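Side-chain contacts in protein yxeP (Bacillus subtilis, PDB 1YSJ), which probably removes the acetyl group from N-acetylcysteine to release cysteine and acetate, using two divalent metal ions per subunit: residues 39-44 with 55-60; 147-152 with 398-403; 206-211 with 231-236; 277-282 with 286-291. The protein carries 1 engineered substitution. One frame throughout, in Å; residues are numbered along the deposited sequence. Where two conformers were deposited one is given.

Interaction 1: 39-44 with 55-60; sequences RDLHEH and TKKIRR
The imidazole of His44, approached obliquely by Lys57 NZ, has Glu43 CB over one face, offset toward the rim, and Asp40 OD1 at its edge in the ring plane. The contact joins the two N-terminal helices, 28-43 and 52-64, in the catalytic domain of the M20 peptidase fold. Asp40 swings CG anti to its backbone N (chi1 179°), and Lys57 comes to it from the opposite direction, running its end along the carboxylate. Their salt bridge, OD1 to NZ at 3.3 Å, is a weak hydrogen bond, while Asp40 OD2 lies against the lysine stem, 3.2 Å from Lys57 CD. The lysine is extended beyond CG, which lets its methylene carbons slide past Leu41, whose CD2 comes within 4.1 Å of Lys57 CD. Leu41 also packs on Trp61 and Thr128, and its side chain is about 8 Å from that of the nickel ligand His124. With a leucine in place of Lys57, Asp40 would probably lose this cationic mate, and the tie to the end of the first helix would go with it. That tie is a water that donates to His44 O at 2.6 Å and accepts from Lys57 NZ at 2.9 Å.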
loop_
_atom_site.group_PDB
_atom_site.type_symbol
_atom_site.label_atom_id
_atom_site.label_comp_id
_atom_site.label_asym_id
_atom_site.label_seq_id
_atom_site.Cartn_x
_atom_site.Cartn_y
_atom_site.Cartn_z
ATOM N N ARG A 39 -20.934 -11.092 36.279
ATOM C CA ARG A 39 -21.505 -9.798 35.919
ATOM C C ARG A 39 -20.682 -8.620 36.415
ATOM O O ARG A 39 -20.614 -7.593 35.743
ATOM C CB ARG A 39 -22.936 -9.691 36.411
ATOM C CG ARG A 39 -23.870 -10.633 35.705
ATOM C CD ARG A 39 -25.272 -10.422 36.190
ATOM N NE ARG A 39 -26.188 -11.375 35.576
ATOM C CZ ARG A 39 -27.510 -11.277 35.633
ATOM N NH1 ARG A 39 -28.072 -10.257 36.271
ATOM N NH2 ARG A 39 -28.266 -12.197 35.047
ATOM N N ASP A 40 -20.060 -8.772 37.581
ATOM C CA ASP A 40 -19.145 -7.761 38.101
ATOM C C ASP A 40 -17.959 -7.547 37.161
ATOM O O ASP A 40 -17.547 -6.411 36.926
ATOM C CB ASP A 40 -18.653 -8.137 39.501
ATOM C CG ASP A 40 -17.678 -7.115 40.075
ATOM O OD1 ASP A 40 -17.785 -5.913 39.749
ATOM O OD2 ASP A 40 -16.799 -7.519 40.862
ATOM N N LEU A 41 -17.422 -8.642 36.626
ATOM C CA LEU A 41 -16.329 -8.580 35.663
ATOM C C LEU A 41 -16.769 -8.021 34.308
ATOM O O LEU A 41 -16.083 -7.177 33.732
ATOM C CB LEU A 41 -15.689 -9.958 35.488
ATOM C CG LEU A 41 -15.137 -10.652 36.742
ATOM C CD1 LEU A 41 -14.516 -11.968 36.345
ATOM C CD2 LEU A 41 -14.135 -9.786 37.523
ATOM N N HIS A 42 -17.915 -8.493 33.816
ATOM C CA HIS A 42 -18.496 -8.051 32.545
ATOM C C HIS A 42 -18.799 -6.551 32.563
ATOM O O HIS A 42 -18.621 -5.853 31.563
ATOM C CB HIS A 42 -19.777 -8.845 32.260
ATOM C CG HIS A 42 -20.370 -8.586 30.910
ATOM N ND1 HIS A 42 -20.033 -9.323 29.795
ATOM C CD2 HIS A 42 -21.286 -7.676 30.496
ATOM C CE1 HIS A 42 -20.705 -8.873 28.750
ATOM N NE2 HIS A 42 -21.474 -7.875 29.149
ATOM N N GLU A 43 -19.254 -6.076 33.718
ATOM C CA GLU A 43 -19.580 -4.676 33.942
ATOM C C GLU A 43 -18.340 -3.791 34.023
ATOM O O GLU A 43 -18.389 -2.619 33.653
ATOM C CB GLU A 43 -20.361 -4.562 35.244
ATOM C CG GLU A 43 -21.195 -3.319 35.389
ATOM C CD GLU A 43 -22.150 -3.421 36.557
ATOM O OE1 GLU A 43 -22.640 -2.365 37.009
ATOM O OE2 GLU A 43 -22.409 -4.559 37.024
ATOM N N HIS A 44 -17.241 -4.352 34.525
ATOM C CA HIS A 44 -15.986 -3.623 34.672
ATOM C C HIS A 44 -14.846 -4.326 33.914
ATOM O O HIS A 44 -13.915 -4.856 34.529
ATOM C CB HIS A 44 -15.639 -3.456 36.155
ATOM C CG HIS A 44 -16.739 -2.842 36.967
ATOM N ND1 HIS A 44 -17.120 -1.523 36.829
ATOM C CD2 HIS A 44 -17.542 -3.368 37.921
ATOM C CE1 HIS A 44 -18.107 -1.263 37.667
ATOM N NE2 HIS A 44 -18.381 -2.366 38.342
ATOM N N THR A 55 -7.859 -8.658 38.633
ATOM C CA THR A 55 -6.905 -9.389 39.464
ATOM C C THR A 55 -7.229 -9.213 40.951
ATOM O O THR A 55 -7.168 -10.165 41.729
ATOM C CB THR A 55 -5.468 -8.918 39.169
ATOM O OG1 THR A 55 -5.148 -9.216 37.807
ATOM C CG2 THR A 55 -4.455 -9.589 40.081
ATOM N N LYS A 56 -7.583 -7.989 41.329
ATOM C CA LYS A 56 -7.953 -7.671 42.699
ATOM C C LYS A 56 -9.208 -8.439 43.132
ATOM O O LYS A 56 -9.243 -9.002 44.225
ATOM C CB LYS A 56 -8.158 -6.162 42.837
ATOM C CG LYS A 56 -8.230 -5.653 44.255
ATOM C CD LYS A 56 -8.913 -4.289 44.313
ATOM C CE LYS A 56 -7.975 -3.161 43.889
ATOM N NZ LYS A 56 -6.924 -2.901 44.912
ATOM N N LYS A 57 -10.222 -8.470 42.267
ATOM C CA LYS A 57 -11.484 -9.142 42.571
ATOM C C LYS A 57 -11.318 -10.652 42.686
ATOM O O LYS A 57 -11.818 -11.254 43.632
ATOM C CB LYS A 57 -12.552 -8.798 41.530
ATOM C CG LYS A 57 -13.101 -7.382 41.655
ATOM C CD LYS A 57 -13.662 -6.875 40.335
ATOM C CE LYS A 57 -14.149 -5.439 40.474
ATOM N NZ LYS A 57 -14.713 -4.914 39.199
ATOM N N ILE A 58 -10.599 -11.246 41.731
ATOM C CA ILE A 58 -10.307 -12.681 41.736
ATOM C C ILE A 58 -9.597 -13.101 43.030
ATOM O O ILE A 58 -10.018 -14.063 43.678
ATOM C CB ILE A 58 -9.496 -13.116 40.484
ATOM C CG1 ILE A 58 -10.290 -12.843 39.203
ATOM C CG2 ILE A 58 -9.122 -14.597 40.548
ATOM C CD1 ILE A 58 -9.419 -12.796 37.966
ATOM N N ARG A 59 -8.537 -12.375 43.391
ATOM C CA ARG A 59 -7.784 -12.609 44.628
ATOM C C ARG A 59 -8.718 -12.624 45.838
ATOM O O ARG A 59 -8.747 -13.587 46.602
ATOM C CB ARG A 59 -6.717 -11.523 44.805
ATOM C CG ARG A 59 -5.505 -11.928 45.638
ATOM C CD ARG A 59 -4.352 -10.938 45.461
ATOM N NE ARG A 59 -3.127 -11.373 46.135
ATOM C CZ ARG A 59 -2.079 -11.937 45.531
ATOM N NH1 ARG A 59 -1.023 -12.292 46.249
ATOM N NH2 ARG A 59 -2.076 -12.157 44.220
ATOM N N ARG A 60 -9.489 -11.554 45.986
ATOM C CA ARG A 60 -10.437 -11.412 47.090
ATOM C C ARG A 60 -11.438 -12.572 47.178
ATOM O O ARG A 60 -11.693 -13.103 48.261
ATOM C CB ARG A 60 -11.163 -10.064 46.980
ATOM C CG ARG A 60 -12.479 -9.969 47.749
ATOM C CD ARG A 60 -12.903 -8.529 47.984
ATOM N NE ARG A 60 -13.004 -7.741 46.753
ATOM C CZ ARG A 60 -14.104 -7.620 46.014
ATOM N NH1 ARG A 60 -15.223 -8.246 46.358
ATOM N NH2 ARG A 60 -14.085 -6.868 44.924
HETATM O O HOH W 1 -13.107 -5.667 36.912
#

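Interaction 2: 147-152 with 398-403; sequences GTVRFI and IVLETI
Leu400, near the C-terminal end of helix 384-402, packs against residues 147-149, where strand 148-154 of the large mixed sheet begins. The helix reaches this point through Ile398, which leans on Ala327 and Ala331 of helix 325-334 and offers its carbonyl oxygen to Thr402 OG1, 3.1 Å away. Val399 follows, packed on Phe179 of strand 175-184; its own carbonyl oxygen receives both Thr402 N and Ile403 N.

Leu400 then carries the contact. Its CG is anti to the carbonyl carbon (chi1 -71°), and the extended second torsion sends CD1 to Val149 CG2, 4.0 Å away, and to Thr148 N at 4.1 Å. The side chains of Leu400 and Val149 cross obliquely. Val149 splits its work between two methyls: CG2 meets the leucine, whereas CG1 sits over the rim of the Phe151 ring, 3.6 Å above its plane. Leu400 also touches Leu145. Gly147 lies closest along the backbone, its CA 6.4 Å from Leu400 CA. At its phi of 146° a beta carbon would be jammed against the preceding carbonyl oxygen and would also crowd Leu400 CD2.

Past Thr402, Ile403 touches Pro90 and, on strand 175-184, Ser176 and Ala177. Across the contact itself only methyl groups and backbone atoms meet, which suggests that the C-terminal helix is held here mainly by burial of apolar surface, without directional polar bonds.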
loop_
_atom_site.group_PDB
_atom_site.type_symbol
_atom_site.label_atom_id
_atom_site.label_comp_id
_atom_site.label_asym_id
_atom_site.label_seq_id
_atom_site.Cartn_x
_atom_site.Cartn_y
_atom_site.Cartn_z
ATOM N N GLY A 147 -3.646 -35.360 44.674
ATOM C CA GLY A 147 -2.603 -34.443 44.271
ATOM C C GLY A 147 -3.053 -33.010 44.391
ATOM O O GLY A 147 -3.804 -32.661 45.301
ATOM N N THR A 148 -2.607 -32.186 43.451
ATOM C CA THR A 148 -2.764 -30.746 43.561
ATOM C C THR A 148 -3.309 -30.134 42.275
ATOM O O THR A 148 -2.895 -30.502 41.175
ATOM C CB THR A 148 -1.414 -30.097 43.945
ATOM O OG1 THR A 148 -0.993 -30.605 45.217
ATOM C CG2 THR A 148 -1.517 -28.574 44.016
ATOM N N VAL A 149 -4.251 -29.206 42.429
ATOM C CA VAL A 149 -4.742 -28.422 41.305
ATOM C C VAL A 149 -4.252 -26.984 41.428
ATOM O O VAL A 149 -4.529 -26.292 42.413
ATOM C CB VAL A 149 -6.287 -28.453 41.172
ATOM C CG1 VAL A 149 -6.720 -27.702 39.920
ATOM C CG2 VAL A 149 -6.800 -29.888 41.124
ATOM N N ARG A 150 -3.511 -26.549 40.418
ATOM C CA ARG A 150 -3.079 -25.170 40.320
ATOM C C ARG A 150 -4.033 -24.415 39.386
ATOM O O ARG A 150 -4.315 -24.868 38.277
ATOM C CB ARG A 150 -1.645 -25.118 39.809
ATOM C CG ARG A 150 -0.906 -23.841 40.135
ATOM C CD ARG A 150 0.580 -24.011 39.880
ATOM N NE ARG A 150 1.220 -24.802 40.926
ATOM C CZ ARG A 150 2.459 -25.286 40.858
ATOM N NH1 ARG A 150 3.207 -25.076 39.778
ATOM N NH2 ARG A 150 2.951 -25.989 41.876
ATOM N N PHE A 151 -4.550 -23.280 39.852
ATOM C CA PHE A 151 -5.450 -22.458 39.044
ATOM C C PHE A 151 -4.717 -21.259 38.458
ATOM O O PHE A 151 -4.030 -20.519 39.167
ATOM C CB PHE A 151 -6.667 -22.009 39.863
ATOM C CG PHE A 151 -7.522 -23.145 40.333
ATOM C CD1 PHE A 151 -7.219 -23.819 41.517
ATOM C CD2 PHE A 151 -8.623 -23.556 39.588
ATOM C CE1 PHE A 151 -8.004 -24.878 41.953
ATOM C CE2 PHE A 151 -9.412 -24.616 40.015
ATOM C CZ PHE A 151 -9.102 -25.281 41.199
ATOM N N ILE A 152 -4.878 -21.084 37.153
ATOM C CA ILE A 152 -4.196 -20.047 36.399
ATOM C C ILE A 152 -5.227 -19.070 35.838
ATOM O O ILE A 152 -6.032 -19.418 34.969
ATOM C CB ILE A 152 -3.341 -20.660 35.248
ATOM C CG1 ILE A 152 -2.273 -21.593 35.823
ATOM C CG2 ILE A 152 -2.700 -19.568 34.385
ATOM C CD1 ILE A 152 -1.619 -22.496 34.798
ATOM N N ILE A 398 -10.996 -36.822 38.324
ATOM C CA ILE A 398 -10.808 -37.976 37.444
ATOM C C ILE A 398 -9.387 -38.058 36.886
ATOM O O ILE A 398 -8.785 -39.137 36.877
ATOM C CB ILE A 398 -11.843 -37.998 36.291
ATOM C CG1 ILE A 398 -13.244 -38.264 36.842
ATOM C CG2 ILE A 398 -11.484 -39.063 35.256
ATOM C CD1 ILE A 398 -14.366 -37.940 35.879
ATOM N N VAL A 399 -8.856 -36.925 36.428
ATOM C CA VAL A 399 -7.494 -36.878 35.893
ATOM C C VAL A 399 -6.471 -37.307 36.947
ATOM O O VAL A 399 -5.630 -38.164 36.681
ATOM C CB VAL A 399 -7.137 -35.493 35.294
ATOM C CG1 VAL A 399 -5.651 -35.419 34.930
ATOM C CG2 VAL A 399 -7.977 -35.224 34.068
ATOM N N LEU A 400 -6.574 -36.738 38.147
ATOM C CA LEU A 400 -5.644 -37.044 39.237
ATOM C C LEU A 400 -5.702 -38.500 39.717
ATOM O O LEU A 400 -4.743 -38.994 40.312
ATOM C CB LEU A 400 -5.831 -36.070 40.410
ATOM C CG LEU A 400 -5.367 -34.618 40.217
ATOM C CD1 LEU A 400 -5.828 -33.744 41.378
ATOM C CD2 LEU A 400 -3.852 -34.514 40.035
ATOM N N GLU A 401 -6.822 -39.176 39.455
ATOM C CA GLU A 401 -6.963 -40.606 39.743
ATOM C C GLU A 401 -6.073 -41.457 38.839
ATOM O O GLU A 401 -5.521 -42.465 39.278
ATOM C CB GLU A 401 -8.418 -41.059 39.574
ATOM C CG GLU A 401 -9.345 -40.737 40.744
ATOM C CD GLU A 401 -10.821 -40.985 40.426
ATOM O OE1 GLU A 401 -11.135 -41.476 39.316
ATOM O OE2 GLU A 401 -11.672 -40.683 41.292
ATOM N N THR A 402 -5.944 -41.045 37.579
ATOM C CA THR A 402 -5.249 -41.840 36.562
ATOM C C THR A 402 -3.887 -41.288 36.138
ATOM O O THR A 402 -3.065 -42.023 35.585
ATOM C CB THR A 402 -6.133 -42.066 35.309
ATOM O OG1 THR A 402 -6.947 -40.911 35.072
ATOM C CG2 THR A 402 -7.037 -43.271 35.505
ATOM N N ILE A 403 -3.644 -40.008 36.401
ATOM C CA ILE A 403 -2.382 -39.377 36.010
ATOM C C ILE A 403 -1.264 -39.696 37.001
ATOM O O ILE A 403 -0.580 -40.708 36.867
ATOM C CB ILE A 403 -2.530 -37.845 35.829
ATOM C CG1 ILE A 403 -1.456 -37.307 34.879
ATOM C CG2 ILE A 403 -2.509 -37.129 37.178
ATOM C CD1 ILE A 403 -1.688 -35.885 34.427
#

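Interaction 3: 206-211 with 231-236; sequences FEIVIK and GQIISG
Ile233 of helix 226-237 points at the sheet and meets two isoleucines of strand 197-211, Ile210 and Ile208, which lie two residues apart and face the helix. Ile233 is the most deeply engaged of the three, and its two branches divide the work. The longer branch, with CG1 anti to the carbonyl carbon (chi1 -69°) and an extended second torsion, brings CD1 tip to tip with Ile210 CD1 at 3.5 Å, a close methyl contact. Ile210 bends to reach it: chi2 of -66° folds its end methyl round. The shorter branch of Ile233, CG2, makes the looser contact, 4.4 Å from Ile208 CD1.

The same isoleucines knit together neighbouring parts of the layer. Ile233 also packs on Ile299 and Ile208 on Ala296, both of helix 282-302, while Ile210 touches Ala229 earlier in its partner helix. This is a helix packed on one face of the four-stranded antiparallel sheet of the M20 dimerisation domain. The helix also borders the second subunit, where Ile234 packs on Gly231 of that subunit and Gln232 on its Ser235.

All three isoleucines are buried, and the contact consists of their branched aliphatic side chains. It therefore probably draws its stability from excluding water, with the helix placed by methyl groups and by no polar pairing between strand and helix.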
loop_
_atom_site.group_PDB
_atom_site.type_symbol
_atom_site.label_atom_id
_atom_site.label_comp_id
_atom_site.label_asym_id
_atom_site.label_seq_id
_atom_site.Cartn_x
_atom_site.Cartn_y
_atom_site.Cartn_z
ATOM N N PHE A 206 3.795 -13.300 8.218
ATOM C CA PHE A 206 4.830 -13.241 7.182
ATOM C C PHE A 206 4.878 -11.867 6.523
ATOM O O PHE A 206 3.879 -11.157 6.496
ATOM C CB PHE A 206 4.642 -14.343 6.129
ATOM C CG PHE A 206 3.480 -14.113 5.198
ATOM C CD1 PHE A 206 2.231 -14.651 5.479
ATOM C CD2 PHE A 206 3.643 -13.370 4.026
ATOM C CE1 PHE A 206 1.157 -14.446 4.617
ATOM C CE2 PHE A 206 2.574 -13.155 3.166
ATOM C CZ PHE A 206 1.328 -13.697 3.464
ATOM N N GLU A 207 6.048 -11.511 5.997
ATOM C CA GLU A 207 6.250 -10.271 5.261
ATOM C C GLU A 207 7.117 -10.540 4.030
ATOM O O GLU A 207 8.164 -11.181 4.128
ATOM C CB GLU A 207 6.913 -9.220 6.158
ATOM C CG GLU A 207 7.210 -7.881 5.467
ATOM C CD GLU A 207 8.052 -6.935 6.319
ATOM O OE1 GLU A 207 8.684 -6.023 5.738
ATOM O OE2 GLU A 207 8.082 -7.102 7.563
ATOM N N ILE A 208 6.671 -10.059 2.874
ATOM C CA ILE A 208 7.460 -10.161 1.644
ATOM C C ILE A 208 7.721 -8.789 1.038
ATOM O O ILE A 208 6.786 -8.029 0.783
ATOM C CB ILE A 208 6.806 -11.080 0.581
ATOM C CG1 ILE A 208 6.398 -12.417 1.200
ATOM C CG2 ILE A 208 7.767 -11.306 -0.584
ATOM C CD1 ILE A 208 5.639 -13.327 0.268
ATOM N N VAL A 209 8.999 -8.485 0.824
ATOM C CA VAL A 209 9.426 -7.263 0.141
ATOM C C VAL A 209 9.966 -7.625 -1.244
ATOM O O VAL A 209 10.860 -8.469 -1.368
ATOM C CB VAL A 209 10.509 -6.491 0.957
ATOM C CG1 VAL A 209 10.986 -5.253 0.201
ATOM C CG2 VAL A 209 9.980 -6.097 2.336
ATOM N N ILE A 210 9.404 -6.991 -2.273
ATOM C CA ILE A 210 9.820 -7.192 -3.667
ATOM C C ILE A 210 10.510 -5.944 -4.213
ATOM O O ILE A 210 9.872 -4.903 -4.394
ATOM C CB ILE A 210 8.612 -7.521 -4.601
ATOM C CG1 ILE A 210 7.745 -8.656 -4.036
ATOM C CG2 ILE A 210 9.091 -7.816 -6.032
ATOM C CD1 ILE A 210 8.437 -10.011 -3.967
ATOM N N LYS A 211 11.807 -6.058 -4.488
ATOM C CA LYS A 211 12.578 -4.942 -5.043
ATOM C C LYS A 211 13.492 -5.370 -6.195
ATOM O O LYS A 211 13.740 -6.560 -6.388
ATOM C CB LYS A 211 13.369 -4.224 -3.940
ATOM C CG LYS A 211 14.459 -5.050 -3.267
ATOM C CD LYS A 211 14.992 -4.331 -2.030
ATOM C CE LYS A 211 16.368 -4.839 -1.624
ATOM N NZ LYS A 211 16.807 -4.294 -0.304
ATOM N N GLY A 231 1.765 -8.798 -7.988
ATOM C CA GLY A 231 0.446 -9.268 -8.431
ATOM C C GLY A 231 0.350 -10.770 -8.641
ATOM O O GLY A 231 -0.663 -11.387 -8.302
ATOM N N GLN A 232 1.403 -11.354 -9.205
ATOM C CA GLN A 232 1.455 -12.790 -9.489
ATOM C C GLN A 232 1.675 -13.590 -8.209
ATOM O O GLN A 232 1.153 -14.699 -8.063
ATOM C CB GLN A 232 2.582 -13.103 -10.478
ATOM C CG GLN A 232 2.454 -12.445 -11.839
ATOM C CD GLN A 232 2.008 -13.406 -12.914
ATOM O OE1 GLN A 232 0.947 -14.020 -12.816
ATOM N NE2 GLN A 232 2.816 -13.540 -13.955
ATOM N N ILE A 233 2.457 -13.020 -7.294
ATOM C CA ILE A 233 2.753 -13.644 -6.006
ATOM C C ILE A 233 1.503 -13.706 -5.127
ATOM O O ILE A 233 1.295 -14.682 -4.415
ATOM C CB ILE A 233 3.927 -12.927 -5.286
ATOM C CG1 ILE A 233 5.234 -13.183 -6.042
ATOM C CG2 ILE A 233 4.064 -13.405 -3.840
ATOM C CD1 ILE A 233 6.355 -12.227 -5.713
ATOM N N ILE A 234 0.669 -12.671 -5.199
ATOM C CA ILE A 234 -0.638 -12.677 -4.537
ATOM C C ILE A 234 -1.486 -13.854 -5.034
ATOM O O ILE A 234 -2.064 -14.596 -4.238
ATOM C CB ILE A 234 -1.397 -11.339 -4.756
ATOM C CG1 ILE A 234 -0.722 -10.202 -3.982
ATOM C CG2 ILE A 234 -2.875 -11.467 -4.351
ATOM C CD1 ILE A 234 -1.115 -8.814 -4.460
ATOM N N SER A 235 -1.539 -14.022 -6.353
ATOM C CA SER A 235 -2.323 -15.085 -6.972
ATOM C C SER A 235 -1.688 -16.452 -6.728
ATOM O O SER A 235 -2.388 -17.464 -6.661
ATOM C CB SER A 235 -2.470 -14.831 -8.472
ATOM O OG SER A 235 -2.917 -13.507 -8.721
ATOM N N GLY A 236 -0.363 -16.469 -6.598
ATOM C CA GLY A 236 0.382 -17.694 -6.328
ATOM C C GLY A 236 0.233 -18.175 -4.895
ATOM O O GLY A 236 0.072 -19.370 -4.652
#

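Interaction 4: 277-282 with 286-291; sequences VRTFQK and QAVPEH
Val277 and Val288 slide past each other, CG1 of the first lying 3.7 Å from CG2 of the second. Val277 holds CG1 anti to its backbone N (chi1 -173°), which turns that methyl toward the helix. Val288 adopts a less relaxed form: its chi1 of -73° places CG2 in the crowded position between backbone N and carbonyl carbon, and this methyl is the one that meets the strand. It serves a second neighbour too, Thr279 CG2, which comes tip to tip at 4.1 Å. The threonine thus presents its methyl to Val288, while its hydroxyl is hydrogen-bonded to Ser202 OG of strand 197-211.

Where the chain turns into the helix, the backbone gives a weak bond from Gln286 N to Lys282 O, 3.3 Å long and bent to 129° at the hydrogen. The Lys282 side chain leads away from this turn, and its NZ makes a weak hydrogen bond to Ser317 O. Farther on, Pro289 accompanies a kink in the helix and packs on Phe309 and Trp311 of strand 306-320. Strand 270-278, helix 282-302 and strand 306-320 together form the second beta-alpha-beta crossover of the ferredoxin-like M20 dimerisation domain.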
loop_
_atom_site.group_PDB
_atom_site.type_symbol
_atom_site.label_atom_id
_atom_site.label_comp_id
_atom_site.label_asym_id
_atom_site.label_seq_id
_atom_site.Cartn_x
_atom_site.Cartn_y
_atom_site.Cartn_z
ATOM N N VAL A 277 -0.412 -17.028 8.112
ATOM C CA VAL A 277 -0.585 -18.414 7.719
ATOM C C VAL A 277 -1.252 -19.160 8.875
ATOM O O VAL A 277 -0.897 -18.968 10.043
ATOM C CB VAL A 277 0.764 -19.072 7.362
ATOM C CG1 VAL A 277 0.543 -20.464 6.800
ATOM C CG2 VAL A 277 1.519 -18.216 6.355
ATOM N N ARG A 278 -2.230 -19.994 8.539
ATOM C CA ARG A 278 -2.929 -20.816 9.515
ATOM C C ARG A 278 -2.904 -22.284 9.103
ATOM O O ARG A 278 -3.332 -22.642 8.004
ATOM C CB ARG A 278 -4.360 -20.313 9.710
ATOM C CG ARG A 278 -4.417 -18.910 10.297
ATOM C CD ARG A 278 -5.826 -18.382 10.433
ATOM N NE ARG A 278 -5.810 -16.996 10.899
ATOM C CZ ARG A 278 -6.868 -16.334 11.364
ATOM N NH1 ARG A 278 -6.731 -15.074 11.759
ATOM N NH2 ARG A 278 -8.057 -16.923 11.440
ATOM N N THR A 279 -2.364 -23.120 9.988
ATOM C CA THR A 279 -2.271 -24.564 9.763
ATOM C C THR A 279 -2.872 -25.322 10.945
ATOM O O THR A 279 -3.085 -24.750 12.015
ATOM C CB THR A 279 -0.807 -25.034 9.599
ATOM O OG1 THR A 279 -0.170 -25.067 10.881
ATOM C CG2 THR A 279 -0.023 -24.120 8.657
ATOM N N PHE A 280 -3.131 -26.612 10.749
ATOM C CA PHE A 280 -3.616 -27.470 11.826
ATOM C C PHE A 280 -2.628 -28.570 12.207
ATOM O O PHE A 280 -2.661 -29.067 13.331
ATOM C CB PHE A 280 -5.001 -28.042 11.497
ATOM C CG PHE A 280 -6.109 -27.034 11.621
ATOM C CD1 PHE A 280 -6.668 -26.743 12.867
ATOM C CD2 PHE A 280 -6.577 -26.351 10.501
ATOM C CE1 PHE A 280 -7.685 -25.802 12.993
ATOM C CE2 PHE A 280 -7.597 -25.403 10.616
ATOM C CZ PHE A 280 -8.152 -25.129 11.863
ATOM N N GLN A 281 -1.741 -28.938 11.285
ATOM C CA GLN A 281 -0.685 -29.899 11.609
ATOM C C GLN A 281 0.700 -29.259 11.721
ATOM O O GLN A 281 0.981 -28.239 11.086
ATOM C CB GLN A 281 -0.694 -31.101 10.653
ATOM C CG GLN A 281 -1.899 -32.060 10.831
ATOM C CD GLN A 281 -2.042 -32.666 12.244
ATOM O OE1 GLN A 281 -1.286 -32.346 13.170
ATOM N NE2 GLN A 281 -3.027 -33.547 12.404
ATOM N N LYS A 282 1.549 -29.870 12.546
ATOM C CA LYS A 282 2.858 -29.316 12.915
ATOM C C LYS A 282 3.815 -29.225 11.731
ATOM O O LYS A 282 4.554 -28.250 11.598
ATOM C CB LYS A 282 3.502 -30.141 14.040
ATOM C CG LYS A 282 2.611 -30.387 15.258
ATOM C CD LYS A 282 2.321 -29.102 16.029
ATOM C CE LYS A 282 1.200 -29.303 17.043
ATOM N NZ LYS A 282 0.771 -28.020 17.665
ATOM N N GLN A 286 5.649 -26.082 9.324
ATOM C CA GLN A 286 7.089 -26.051 9.076
ATOM C C GLN A 286 7.426 -26.113 7.586
ATOM O O GLN A 286 8.540 -25.762 7.187
ATOM C CB GLN A 286 7.793 -27.190 9.828
ATOM C CG GLN A 286 7.660 -27.138 11.354
ATOM C CD GLN A 286 8.255 -25.881 11.970
ATOM O OE1 GLN A 286 9.444 -25.600 11.817
ATOM N NE2 GLN A 286 7.426 -25.122 12.679
ATOM N N ALA A 287 6.469 -26.557 6.773
ATOM C CA ALA A 287 6.681 -26.710 5.327
ATOM C C ALA A 287 6.160 -25.554 4.469
ATOM O O ALA A 287 6.679 -25.314 3.376
ATOM C CB ALA A 287 6.103 -28.042 4.842
ATOM N N VAL A 288 5.144 -24.844 4.957
ATOM C CA VAL A 288 4.544 -23.745 4.185
ATOM C C VAL A 288 5.432 -22.504 3.981
ATOM O O VAL A 288 5.420 -21.943 2.886
ATOM C CB VAL A 288 3.117 -23.338 4.671
ATOM C CG1 VAL A 288 2.101 -24.402 4.283
ATOM C CG2 VAL A 288 3.086 -23.068 6.167
ATOM N N PRO A 289 6.193 -22.068 5.016
ATOM C CA PRO A 289 7.055 -20.898 4.784
ATOM C C PRO A 289 8.066 -21.091 3.651
ATOM O O PRO A 289 8.268 -20.176 2.851
ATOM C CB PRO A 289 7.770 -20.699 6.130
ATOM C CG PRO A 289 7.604 -21.972 6.863
ATOM C CD PRO A 289 6.308 -22.551 6.404
ATOM N N GLU A 290 8.680 -22.271 3.584
ATOM C CA GLU A 290 9.621 -22.599 2.515
ATOM C C GLU A 290 8.935 -22.675 1.153
ATOM O O GLU A 290 9.506 -22.255 0.146
ATOM C CB GLU A 290 10.353 -23.912 2.812
ATOM C CG GLU A 290 11.530 -23.775 3.785
ATOM C CD GLU A 290 12.795 -23.199 3.143
ATOM O OE1 GLU A 290 12.797 -22.916 1.924
ATOM O OE2 GLU A 290 13.800 -23.036 3.870
ATOM N N HIS A 291 7.714 -23.205 1.131
ATOM C CA HIS A 291 6.928 -23.275 -0.096
ATOM C C HIS A 291 6.525 -21.876 -0.571
ATOM O O HIS A 291 6.518 -21.600 -1.771
ATOM C CB HIS A 291 5.697 -24.167 0.094
ATOM C CG HIS A 291 5.093 -24.642 -1.192
ATOM N ND1 HIS A 291 5.511 -25.789 -1.833
ATOM C CD2 HIS A 291 4.107 -24.120 -1.963
ATOM C CE1 HIS A 291 4.809 -25.955 -2.940
ATOM N NE2 HIS A 291 3.950 -24.955 -3.042
#

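Interactions 1 and 2 belong to the catalytic domain, 3 and 4 to the dimerisation domain. Interaction 1 pairs the first two helices and interaction 2 sets the last helix on the mixed sheet; their centres are 26 Å apart. In chain order, interactions 3 and 4 fall between the two halves of interaction 2, because the dimerisation domain is inserted in the catalytic one. Those two, with centres 17 Å apart, share the four-stranded sheet and touch through Phe206 and Val277 on its adjacent strands 197-211 and 270-278. The centres of interactions 1 and 3 are 46 Å apart, on opposite sides of the chain's centre, so the helix bordering the second subunit is remote from the helices near the nickel site.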